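Local structure of alanine racemase (Actinobacillus succinogenes, 3C3K) at residues B[102-107]-B[244-249]; B[168-173]-B[193-198]; B[174-179]-B[203-208]. The protein has a two-lobed periplasmic-binding-protein-like fold, as in the ligand-binding domains of LacI-type regulators, and may bind a small ligand between its lobes. All blocks are in the same frame, centred on the assembly; numbering follows the deposited sequence.

In the fold
The three contacts illustrate two ways of packing helices in a two-lobed fold. Interaction 1 sets helix 239-254 on strand 102-105 of the six-stranded sheet of one lobe. Interactions 2 and 3 fall between these two elements in sequence, on the opposite side of the chain's centre, and pack together helices 168-179 and 193-205, which flank the four-stranded sheet of the other lobe. Their segments alternate along the chain, their centres are about 11 Å apart, and the salt bridge from Lys-172 NZ to Glu-205 OE1 (2.9 Å) ties them together. The centre of interaction 1 lies about 28 and 37 Å from theirs. The chain thus leaves one lobe, builds much of the other and comes back for helix 239-254.

Interaction 1: residues B[102-107]-B[244-249]; sequences SSVSID and MKAVSL
Leu-249 lays one methyl over the face of the peptide group that links Ser-103 to Val-104: CD1 stands 3.5 Å from Ser-103 O and 4.0 Å from Ser-103 C, above the plane. With CG beside its own backbone N (chi1 -61°), the leucine reaches from the helix to the strand, and the same methyl also nears Ser-102 CB and Val-104 CB. Val-104 splits its branches. CG1, in the crowded position between backbone N and carbonyl carbon (chi1 53°), meets Ala-246 CB at 3.7 Å, while CG2 meets Lys-245 CG at 3.9 Å, against the aliphatic start of a chain whose far end turns away. Ser-103 points to the other side of the strand, where its OG is hydrogen-bonded to His-264 ND1. This is a helix packed on a parallel sheet, as in the alpha/beta lobes of periplasmic-binding-protein-like folds, with strand and helix axes 8.2 Å apart and nearly antiparallel, at 167°. Strand 102-105 runs between strands 89-92 and 264-266, and Ala-246 also touches Val-90 and Cys-92. Helix 239-254 lies on this sheet and also touches helix 21-35, through Met-244 and Val-247.

Interaction 2: residues B[168-173]-B[193-198]; sequences YMAGKL and DVLAAG
Tyr-168 O is approached by two donors of different strength: the helix N-H of Lys-172 in its own helix, at 3.0 Å, and, from the facing helix, the CA-H of Gly-198, with CA 3.3 Å from the oxygen and an angle of 150° at the hydrogen. Two further contacts of this kind run between the backbones. Gly-171 CA lies 3.4 Å from Leu-195 O, and Lys-172 CA lies 3.4 Å from Gly-198 O, so donors and acceptors come from both helices. Gly-171 and Gly-198 bring bare backbone to the crossing, which lets the axes approach to 6.5 Å at a signed angle of -56°. Such glycine-lined crossings, with CA-H groups aimed at carbonyl oxygens, are a recognised way of packing helices very closely. Here they join two neighbouring helices of an alpha/beta lobe: helix 168-179 precedes strand 187-190 of the parallel sheet and helix 193-205 follows it. The side chains close the flanks. Leu-195 swings its CD2 back over the first helix, 3.7 Å from Gly-171 N and 4.0 Å from Ala-170 CB, while Val-194 CG1 sits near Tyr-168 N. On the other flank Lys-172 lays CB and CG alongside Gly-198 O before its extended chain carries NZ away to Gln-201 and Glu-205. The Tyr-168 ring, set by an unusual chi1 of 90°, presents its edge to Gly-198 CA. Its OH makes a weak hydrogen bond to Gln-226 of the second subunit, and the residue packs on Asp-223 of that subunit.

Interaction 3: residues B[174-179]-B[203-208]; sequences ATFSLL and LTESGL
Leu-179 carries much of the apolar contact with Leu-203 and Leu-208. Its CD1 and the CD1 of Leu-208 meet tip to tip at 3.9 Å, and Leu-179 CD2 is equally close to that same methyl. Leu-203, in the last turn of helix 193-205, adds a second partner, with its CD2 4.2 Å from Leu-179 CD1. One turn earlier in helix 168-179, Thr-175 crosses Leu-203 at about a right angle, CG2 against CG; the methyl faces the leucine because it lies opposite the backbone N, while OG1 turns back to bond to Gly-171 O.

Contacts between ring and oxygen form a second group. Phe-176 offers its edge rather than a face: Ser-206 OG lies near the ring plane, 3.4 Å from CE1, and Glu-205 OE1 lies 4.1 Å from CZ, with ring and carboxylate planes 25° apart. The positive rim of an aromatic ring suits such oxygens, so these approaches are probably mildly favourable. Both oxygens have stronger partners, Ala-202 O for the serine hydroxyl and Lys-172 for the carboxylate.

Backbone bonds shape the end of helix 193-205. It closes in a Schellman motif, in which Gly-207 takes a positive phi of 78°, Leu-208 N binds Leu-203 O at 2.9 Å and Gly-207 N binds Thr-204 O weakly. This turn bends the chain back and brings Leu-208 against Leu-179.

Around the contact, the last turns of helix 168-179 rest on the four-stranded sheet: Leu-178 packs on strands 127-131 and 159-162, and Thr-175 touches Ile-130. Across from them, Leu-203 leans on Ile-210 and Val-214 in the loop leading to strand 215-217.

Interaction 1: residues B[102-107]-B[244-249]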
ATOM      1  N   SER B 102      24.374   6.902  -7.998  1.00 14.39           N
ATOM      2  CA  SER B 102      24.408   6.817  -6.572  1.00 13.94           C
ATOM      3  C   SER B 102      23.165   6.118  -6.066  1.00 14.81           C
ATOM      4  O   SER B 102      22.103   6.228  -6.670  1.00 14.28           O
ATOM      5  CB  SER B 102      24.523   8.206  -5.926  1.00 12.44           C
ATOM      6  OG  SER B 102      25.719   8.834  -6.355  1.00 12.39           O
ATOM      7  N   SER B 103      23.301   5.433  -4.916  1.00 14.46           N
ATOM      8  CA  SER B 103      22.262   4.542  -4.419  1.00 14.48           C
ATOM      9  C   SER B 103      22.200   4.636  -2.915  1.00 13.53           C
ATOM     10  O   SER B 103      23.148   5.053  -2.251  1.00 14.14           O
ATOM     11  CB  SER B 103      22.540   3.085  -4.807  1.00 13.77           C
ATOM     12  OG  SER B 103      23.765   2.732  -4.201  1.00 19.87           O
ATOM     13  N   VAL B 104      21.092   4.154  -2.384  1.00 14.59           N
ATOM     14  CA  VAL B 104      20.892   3.993  -0.961  1.00 16.19           C
ATOM     15  C   VAL B 104      20.007   2.733  -0.782  1.00 16.48           C
ATOM     16  O   VAL B 104      19.005   2.570  -1.461  1.00 16.84           O
ATOM     17  CB  VAL B 104      20.298   5.280  -0.295  1.00 15.87           C
ATOM     18  CG1 VAL B 104      19.042   5.746  -0.978  1.00 18.81           C
ATOM     19  CG2 VAL B 104      19.954   5.021   1.198  1.00 15.68           C
ATOM     20  N   SER B 105      20.464   1.815   0.054  1.00 16.56           N
ATOM     21  CA  SER B 105      19.823   0.504   0.275  1.00 16.77           C
ATOM     22  C   SER B 105      20.413  -0.147   1.514  1.00 16.84           C
ATOM     23  O   SER B 105      21.255   0.442   2.194  1.00 17.71           O
ATOM     24  CB  SER B 105      20.015  -0.447  -0.905  1.00 15.62           C
ATOM     25  OG  SER B 105      21.360  -0.629  -1.161  1.00 16.47           O
ATOM     26  N   ILE B 106      19.932  -1.346   1.837  1.00 16.45           N
ATOM     27  CA  ILE B 106      20.570  -2.172   2.829  1.00 16.11           C
ATOM     28  C   ILE B 106      21.460  -3.195   2.113  1.00 16.73           C
ATOM     29  O   ILE B 106      21.452  -3.280   0.870  1.00 14.32           O
ATOM     30  CB  ILE B 106      19.507  -2.948   3.686  1.00 17.08           C
ATOM     31  CG1 ILE B 106      18.772  -3.992   2.807  1.00 16.55           C
ATOM     32  CG2 ILE B 106      18.578  -1.944   4.400  1.00 14.33           C
ATOM     33  CD1 ILE B 106      18.083  -5.118   3.543  1.00 17.62           C
ATOM     34  N   ASP B 107      22.191  -3.998   2.907  1.00 15.68           N
ATOM     35  CA  ASP B 107      22.960  -5.126   2.374  1.00 16.85           C
ATOM     36  C   ASP B 107      22.089  -6.402   2.419  1.00 16.09           C
ATOM     37  O   ASP B 107      21.992  -7.053   3.436  1.00 16.15           O
ATOM     38  CB  ASP B 107      24.216  -5.335   3.238  1.00 16.04           C
ATOM     39  CG  ASP B 107      25.109  -6.443   2.727  1.00 17.44           C
ATOM     40  OD1 ASP B 107      24.709  -7.328   1.947  1.00 20.92           O
ATOM     41  OD2 ASP B 107      26.257  -6.458   3.139  1.00 18.62           O
ATOM     42  N   MET B 244      14.454   9.410   2.496  1.00 12.46           N
ATOM     43  CA  MET B 244      14.958  10.753   2.847  1.00 14.49           C
ATOM     44  C   MET B 244      16.395  10.895   2.308  1.00 14.99           C
ATOM     45  O   MET B 244      16.766  11.946   1.757  1.00 13.51           O
ATOM     46  CB  MET B 244      14.924  10.938   4.357  1.00 13.73           C
ATOM     47  CG  MET B 244      13.546  10.911   4.997  1.00 18.02           C
ATOM     48  SD  MET B 244      13.523  11.025   6.840  1.00 15.84           S
ATOM     49  CE  MET B 244      14.477   9.696   7.180  1.00 21.28           C
ATOM     50  N   LYS B 245      17.167   9.808   2.399  1.00 14.87           N
ATOM     51  CA  LYS B 245      18.578   9.835   1.996  1.00 14.74           C
ATOM     52  C   LYS B 245      18.658   9.904   0.495  1.00 15.65           C
ATOM     53  O   LYS B 245      19.514  10.617  -0.047  1.00 17.77           O
ATOM     54  CB  LYS B 245      19.368   8.631   2.621  1.00 14.52           C
ATOM     55  CG  LYS B 245      20.927   8.586   2.292  1.00 16.94           C
ATOM     56  CD  LYS B 245      21.603   9.908   2.690  1.00 23.01           C
ATOM     57  CE  LYS B 245      22.885   9.725   3.447  1.00 32.15           C
ATOM     58  NZ  LYS B 245      23.328  11.030   4.089  1.00 32.50           N
ATOM     59  N   ALA B 246      17.753   9.198  -0.208  1.00 16.08           N
ATOM     60  CA  ALA B 246      17.744   9.243  -1.664  1.00 15.60           C
ATOM     61  C   ALA B 246      17.573  10.692  -2.115  1.00 15.21           C
ATOM     62  O   ALA B 246      18.359  11.197  -2.888  1.00 15.72           O
ATOM     63  CB  ALA B 246      16.699   8.260  -2.285  1.00 13.51           C
ATOM     64  N   VAL B 247      16.631  11.410  -1.531  1.00 16.33           N
ATOM     65  CA  VAL B 247      16.471  12.840  -1.826  1.00 15.30           C
ATOM     66  C   VAL B 247      17.677  13.667  -1.536  1.00 16.94           C
ATOM     67  O   VAL B 247      18.047  14.517  -2.384  1.00 15.41           O
ATOM     68  CB  VAL B 247      15.225  13.441  -1.132  1.00 16.30           C
ATOM     69  CG1 VAL B 247      15.143  14.976  -1.363  1.00 16.76           C
ATOM     70  CG2 VAL B 247      14.015  12.727  -1.650  1.00 13.75           C
ATOM     71  N   SER B 248      18.283  13.440  -0.367  1.00 16.81           N
ATOM     72  CA  SER B 248      19.528  14.075  -0.007  1.00 19.20           C
ATOM     73  C   SER B 248      20.634  13.913  -1.032  1.00 18.56           C
ATOM     74  O   SER B 248      21.366  14.883  -1.297  1.00 16.44           O
ATOM     75  CB  SER B 248      20.040  13.593   1.345  1.00 20.36           C
ATOM     76  OG  SER B 248      19.363  14.384   2.305  1.00 25.29           O
ATOM     77  N   LEU B 249      20.727  12.707  -1.593  1.00 16.63           N
ATOM     78  CA  LEU B 249      21.703  12.432  -2.633  1.00 17.53           C
ATOM     79  C   LEU B 249      21.329  13.131  -3.934  1.00 17.46           C
ATOM     80  O   LEU B 249      22.239  13.598  -4.707  1.00 17.45           O
ATOM     81  CB  LEU B 249      21.898  10.915  -2.825  1.00 16.63           C
ATOM     82  CG  LEU B 249      22.426  10.054  -1.654  1.00 17.20           C
ATOM     83  CD1 LEU B 249      22.521   8.539  -2.049  1.00 16.94           C
ATOM     84  CD2 LEU B 249      23.766  10.574  -1.252  1.00 19.72           C
TER

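Interaction 2: residues B[168-173]-B[193-198]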
ATOM      1  N   TYR B 168      -0.931 -11.539  -0.424  1.00 16.90           N
ATOM      2  CA  TYR B 168      -0.974 -12.599   0.579  1.00 17.74           C
ATOM      3  C   TYR B 168      -1.392 -13.929  -0.092  1.00 16.88           C
ATOM      4  O   TYR B 168      -0.873 -14.953   0.249  1.00 16.72           O
ATOM      5  CB  TYR B 168      -1.884 -12.211   1.755  1.00 18.94           C
ATOM      6  CG  TYR B 168      -3.306 -12.638   1.551  1.00 22.80           C
ATOM      7  CD1 TYR B 168      -3.770 -13.880   2.032  1.00 24.62           C
ATOM      8  CD2 TYR B 168      -4.187 -11.833   0.848  1.00 25.80           C
ATOM      9  CE1 TYR B 168      -5.067 -14.294   1.809  1.00 27.78           C
ATOM     10  CE2 TYR B 168      -5.510 -12.229   0.640  1.00 28.01           C
ATOM     11  CZ  TYR B 168      -5.938 -13.446   1.120  1.00 27.74           C
ATOM     12  OH  TYR B 168      -7.243 -13.802   0.906  1.00 29.02           O
ATOM     13  N   MET B 169      -2.274 -13.878  -1.069  1.00 16.53           N
ATOM     14  CA  MET B 169      -2.699 -15.073  -1.775  1.00 18.22           C
ATOM     15  C   MET B 169      -1.521 -15.734  -2.450  1.00 17.76           C
ATOM     16  O   MET B 169      -1.425 -16.976  -2.446  1.00 20.55           O
ATOM     17  CB  MET B 169      -3.811 -14.765  -2.823  1.00 18.20           C
ATOM     18  CG  MET B 169      -4.336 -16.044  -3.540  1.00 22.25           C
ATOM     19  SD  MET B 169      -4.965 -17.315  -2.407  1.00 20.99           S
ATOM     20  CE  MET B 169      -5.869 -16.362  -1.092  1.00 10.10           C
ATOM     21  N   ALA B 170      -0.623 -14.923  -3.054  1.00 16.63           N
ATOM     22  CA  ALA B 170       0.555 -15.488  -3.665  1.00 14.98           C
ATOM     23  C   ALA B 170       1.409 -16.186  -2.633  1.00 13.76           C
ATOM     24  O   ALA B 170       1.988 -17.213  -2.911  1.00 12.95           O
ATOM     25  CB  ALA B 170       1.341 -14.446  -4.350  1.00 15.80           C
ATOM     26  N   GLY B 171       1.502 -15.623  -1.436  1.00 13.22           N
ATOM     27  CA  GLY B 171       2.268 -16.241  -0.355  1.00 13.38           C
ATOM     28  C   GLY B 171       1.696 -17.613   0.059  1.00 13.55           C
ATOM     29  O   GLY B 171       2.420 -18.559   0.405  1.00 13.56           O
ATOM     30  N   LYS B 172       0.376 -17.663   0.078  1.00 12.54           N
ATOM     31  CA  LYS B 172      -0.397 -18.756   0.572  1.00 14.95           C
ATOM     32  C   LYS B 172      -0.221 -19.887  -0.448  1.00 14.24           C
ATOM     33  O   LYS B 172       0.079 -21.022  -0.069  1.00 16.03           O
ATOM     34  CB  LYS B 172      -1.876 -18.274   0.638  1.00 14.16           C
ATOM     35  CG  LYS B 172      -2.776 -19.117   1.407  1.00 20.43           C
ATOM     36  CD  LYS B 172      -4.136 -18.457   1.727  1.00 17.48           C
ATOM     37  CE  LYS B 172      -5.029 -19.576   2.256  1.00 27.23           C
ATOM     38  NZ  LYS B 172      -6.318 -19.020   2.695  1.00 23.34           N
ATOM     39  N   LEU B 173      -0.350 -19.552  -1.730  1.00 14.88           N
ATOM     40  CA  LEU B 173      -0.098 -20.494  -2.831  1.00 14.57           C
ATOM     41  C   LEU B 173       1.360 -21.055  -2.907  1.00 16.87           C
ATOM     42  O   LEU B 173       1.576 -22.284  -3.080  1.00 16.81           O
ATOM     43  CB  LEU B 173      -0.426 -19.797  -4.129  1.00 15.15           C
ATOM     44  CG  LEU B 173      -1.877 -19.368  -4.206  1.00 16.05           C
ATOM     45  CD1 LEU B 173      -2.130 -18.536  -5.505  1.00 18.75           C
ATOM     46  CD2 LEU B 173      -2.742 -20.612  -4.208  1.00 20.82           C
ATOM     47  N   ASP B 193       7.272  -9.263   3.910  1.00 13.62           N
ATOM     48  CA  ASP B 193       6.251  -9.515   4.906  1.00 12.74           C
ATOM     49  C   ASP B 193       4.873  -9.829   4.293  1.00 12.61           C
ATOM     50  O   ASP B 193       4.123 -10.518   4.884  1.00 12.10           O
ATOM     51  CB  ASP B 193       6.093  -8.287   5.821  1.00 14.76           C
ATOM     52  CG  ASP B 193       7.324  -8.015   6.637  1.00 15.17           C
ATOM     53  OD1 ASP B 193       8.108  -8.964   6.862  1.00 15.89           O
ATOM     54  OD2 ASP B 193       7.473  -6.896   7.140  1.00 20.51           O
ATOM     55  N   VAL B 194       4.546  -9.294   3.128  1.00 12.32           N
ATOM     56  CA  VAL B 194       3.223  -9.538   2.486  1.00 13.26           C
ATOM     57  C   VAL B 194       3.094 -11.057   2.152  1.00 13.65           C
ATOM     58  O   VAL B 194       2.067 -11.690   2.387  1.00 12.72           O
ATOM     59  CB  VAL B 194       3.072  -8.691   1.218  1.00 14.53           C
ATOM     60  CG1 VAL B 194       1.772  -9.006   0.491  1.00 15.03           C
ATOM     61  CG2 VAL B 194       3.093  -7.190   1.551  1.00 15.44           C
ATOM     62  N   LEU B 195       4.155 -11.617   1.603  1.00 13.13           N
ATOM     63  CA  LEU B 195       4.151 -13.041   1.233  1.00 13.86           C
ATOM     64  C   LEU B 195       4.155 -13.894   2.490  1.00 13.95           C
ATOM     65  O   LEU B 195       3.545 -14.953   2.508  1.00 14.19           O
ATOM     66  CB  LEU B 195       5.386 -13.324   0.377  1.00 12.64           C
ATOM     67  CG  LEU B 195       5.309 -12.580  -0.957  1.00 10.91           C
ATOM     68  CD1 LEU B 195       6.656 -12.859  -1.685  1.00 13.72           C
ATOM     69  CD2 LEU B 195       4.076 -13.014  -1.812  1.00 10.84           C
ATOM     70  N   ALA B 196       4.816 -13.424   3.547  1.00 14.49           N
ATOM     71  CA  ALA B 196       4.945 -14.211   4.804  1.00 14.65           C
ATOM     72  C   ALA B 196       3.598 -14.264   5.525  1.00 15.46           C
ATOM     73  O   ALA B 196       3.242 -15.271   6.146  1.00 16.32           O
ATOM     74  CB  ALA B 196       6.049 -13.646   5.727  1.00 12.99           C
ATOM     75  N   ALA B 197       2.818 -13.183   5.416  1.00 16.43           N
ATOM     76  CA  ALA B 197       1.488 -13.161   6.033  1.00 16.37           C
ATOM     77  C   ALA B 197       0.615 -14.251   5.410  1.00 15.72           C
ATOM     78  O   ALA B 197      -0.197 -14.868   6.096  1.00 14.85           O
ATOM     79  CB  ALA B 197       0.851 -11.797   5.874  1.00 15.87           C
ATOM     80  N   GLY B 198       0.803 -14.485   4.113  1.00 16.65           N
ATOM     81  CA  GLY B 198       0.084 -15.543   3.382  1.00 14.65           C
ATOM     82  C   GLY B 198       0.636 -16.902   3.760  1.00 14.95           C
ATOM     83  O   GLY B 198      -0.101 -17.900   3.867  1.00 12.86           O
TER

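Interaction 3: residues B[174-179]-B[203-208]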
ATOM      1  N   ALA B 174       2.354 -20.169  -2.819  1.00 15.33           N
ATOM      2  CA  ALA B 174       3.718 -20.578  -2.625  1.00 15.00           C
ATOM      3  C   ALA B 174       3.832 -21.595  -1.443  1.00 14.65           C
ATOM      4  O   ALA B 174       4.494 -22.605  -1.535  1.00 15.62           O
ATOM      5  CB  ALA B 174       4.612 -19.339  -2.347  1.00 13.98           C
ATOM      6  N   THR B 175       3.194 -21.315  -0.325  1.00 14.27           N
ATOM      7  CA  THR B 175       3.276 -22.182   0.803  1.00 12.95           C
ATOM      8  C   THR B 175       2.628 -23.549   0.560  1.00 13.50           C
ATOM      9  O   THR B 175       3.208 -24.568   0.893  1.00 13.39           O
ATOM     10  CB  THR B 175       2.722 -21.491   2.054  1.00 13.70           C
ATOM     11  OG1 THR B 175       3.477 -20.273   2.263  1.00 14.11           O
ATOM     12  CG2 THR B 175       2.781 -22.415   3.233  1.00 13.41           C
ATOM     13  N   PHE B 176       1.442 -23.572   0.001  1.00 13.57           N
ATOM     14  CA  PHE B 176       0.806 -24.848  -0.306  1.00 15.45           C
ATOM     15  C   PHE B 176       1.732 -25.668  -1.209  1.00 14.61           C
ATOM     16  O   PHE B 176       1.973 -26.823  -0.953  1.00 16.77           O
ATOM     17  CB  PHE B 176      -0.604 -24.650  -0.900  1.00 13.66           C
ATOM     18  CG  PHE B 176      -1.643 -24.246   0.150  1.00 18.05           C
ATOM     19  CD1 PHE B 176      -1.838 -25.000   1.276  1.00 17.42           C
ATOM     20  CD2 PHE B 176      -2.386 -23.064   0.021  1.00 14.96           C
ATOM     21  CE1 PHE B 176      -2.759 -24.612   2.221  1.00 16.56           C
ATOM     22  CE2 PHE B 176      -3.329 -22.707   0.957  1.00 14.71           C
ATOM     23  CZ  PHE B 176      -3.509 -23.439   2.032  1.00 17.35           C
ATOM     24  N   SER B 177       2.360 -25.037  -2.167  1.00 16.18           N
ATOM     25  CA  SER B 177       3.280 -25.727  -3.069  1.00 17.23           C
ATOM     26  C   SER B 177       4.453 -26.362  -2.322  1.00 18.20           C
ATOM     27  O   SER B 177       4.854 -27.471  -2.675  1.00 19.24           O
ATOM     28  CB  SER B 177       3.790 -24.729  -4.096  1.00 18.60           C
ATOM     29  OG  SER B 177       4.705 -25.356  -4.997  1.00 19.02           O
ATOM     30  N   LEU B 178       4.979 -25.707  -1.268  1.00 16.70           N
ATOM     31  CA  LEU B 178       6.132 -26.246  -0.486  1.00 16.69           C
ATOM     32  C   LEU B 178       5.728 -27.352   0.462  1.00 17.70           C
ATOM     33  O   LEU B 178       6.526 -28.235   0.801  1.00 16.36           O
ATOM     34  CB  LEU B 178       6.811 -25.148   0.352  1.00 15.13           C
ATOM     35  CG  LEU B 178       7.461 -23.953  -0.375  1.00 16.80           C
ATOM     36  CD1 LEU B 178       7.654 -22.835   0.624  1.00 16.20           C
ATOM     37  CD2 LEU B 178       8.777 -24.325  -1.026  1.00 17.72           C
ATOM     38  N   LEU B 179       4.475 -27.306   0.895  1.00 18.28           N
ATOM     39  CA  LEU B 179       3.944 -28.330   1.756  1.00 19.74           C
ATOM     40  C   LEU B 179       3.647 -29.578   0.954  1.00 21.74           C
ATOM     41  O   LEU B 179       3.579 -30.647   1.533  1.00 20.70           O
ATOM     42  CB  LEU B 179       2.680 -27.866   2.457  1.00 18.81           C
ATOM     43  CG  LEU B 179       2.979 -26.704   3.437  1.00 19.00           C
ATOM     44  CD1 LEU B 179       1.705 -26.159   4.087  1.00 15.32           C
ATOM     45  CD2 LEU B 179       3.944 -27.179   4.498  1.00 16.26           C
ATOM     46  N   LEU B 203      -0.273 -21.997   6.535  1.00 15.36           N
ATOM     47  CA  LEU B 203       0.264 -22.873   7.575  1.00 15.52           C
ATOM     48  C   LEU B 203      -0.827 -23.207   8.642  1.00 16.18           C
ATOM     49  O   LEU B 203      -1.055 -24.378   9.009  1.00 15.54           O
ATOM     50  CB  LEU B 203       1.481 -22.202   8.217  1.00 14.40           C
ATOM     51  CG  LEU B 203       2.796 -22.324   7.394  1.00 13.73           C
ATOM     52  CD1 LEU B 203       3.860 -21.598   8.107  1.00 12.34           C
ATOM     53  CD2 LEU B 203       3.248 -23.793   7.187  1.00 10.45           C
ATOM     54  N   THR B 204      -1.489 -22.155   9.123  1.00 18.27           N
ATOM     55  CA  THR B 204      -2.608 -22.241  10.067  1.00 19.50           C
ATOM     56  C   THR B 204      -3.786 -23.046   9.538  1.00 20.15           C
ATOM     57  O   THR B 204      -4.390 -23.861  10.273  1.00 19.28           O
ATOM     58  CB  THR B 204      -3.097 -20.850  10.433  1.00 20.09           C
ATOM     59  OG1 THR B 204      -1.985 -20.115  10.948  1.00 21.54           O
ATOM     60  CG2 THR B 204      -4.186 -20.916  11.453  1.00 21.63           C
ATOM     61  N   GLU B 205      -4.135 -22.827   8.282  1.00 21.95           N
ATOM     62  CA  GLU B 205      -5.250 -23.561   7.692  1.00 24.00           C
ATOM     63  C   GLU B 205      -4.862 -25.008   7.448  1.00 24.41           C
ATOM     64  O   GLU B 205      -5.703 -25.866   7.269  1.00 25.07           O
ATOM     65  CB  GLU B 205      -5.681 -22.911   6.395  1.00 24.54           C
ATOM     66  CG  GLU B 205      -6.377 -21.591   6.603  1.00 28.28           C
ATOM     67  CD  GLU B 205      -6.678 -20.901   5.289  1.00 30.05           C
ATOM     68  OE1 GLU B 205      -6.267 -21.422   4.231  1.00 34.07           O
ATOM     69  OE2 GLU B 205      -7.334 -19.848   5.316  1.00 31.63           O
ATOM     70  N   SER B 206      -3.572 -25.281   7.431  1.00 25.42           N
ATOM     71  CA  SER B 206      -3.083 -26.628   7.190  1.00 25.35           C
ATOM     72  C   SER B 206      -2.910 -27.325   8.548  1.00 25.83           C
ATOM     73  O   SER B 206      -2.567 -28.481   8.603  1.00 26.67           O
ATOM     74  CB  SER B 206      -1.756 -26.579   6.428  1.00 25.27           C
ATOM     75  OG  SER B 206      -1.942 -26.312   5.032  1.00 25.94           O
ATOM     76  N   GLY B 207      -3.098 -26.583   9.650  1.00 25.73           N
ATOM     77  CA  GLY B 207      -2.976 -27.144  11.014  1.00 23.42           C
ATOM     78  C   GLY B 207      -1.540 -27.314  11.496  1.00 22.95           C
ATOM     79  O   GLY B 207      -1.227 -28.164  12.340  1.00 22.47           O
ATOM     80  N   LEU B 208      -0.649 -26.501  10.972  1.00 21.39           N
ATOM     81  CA  LEU B 208       0.686 -26.553  11.403  1.00 21.91           C
ATOM     82  C   LEU B 208       0.888 -25.438  12.428  1.00 22.54           C
ATOM     83  O   LEU B 208       0.299 -24.377  12.336  1.00 24.86           O
ATOM     84  CB  LEU B 208       1.589 -26.474  10.201  1.00 21.65           C
ATOM     85  CG  LEU B 208       1.448 -27.689   9.252  1.00 22.06           C
ATOM     86  CD1 LEU B 208       1.811 -27.354   7.762  1.00 19.57           C
ATOM     87  CD2 LEU B 208       2.336 -28.801   9.782  1.00 19.98           C
TER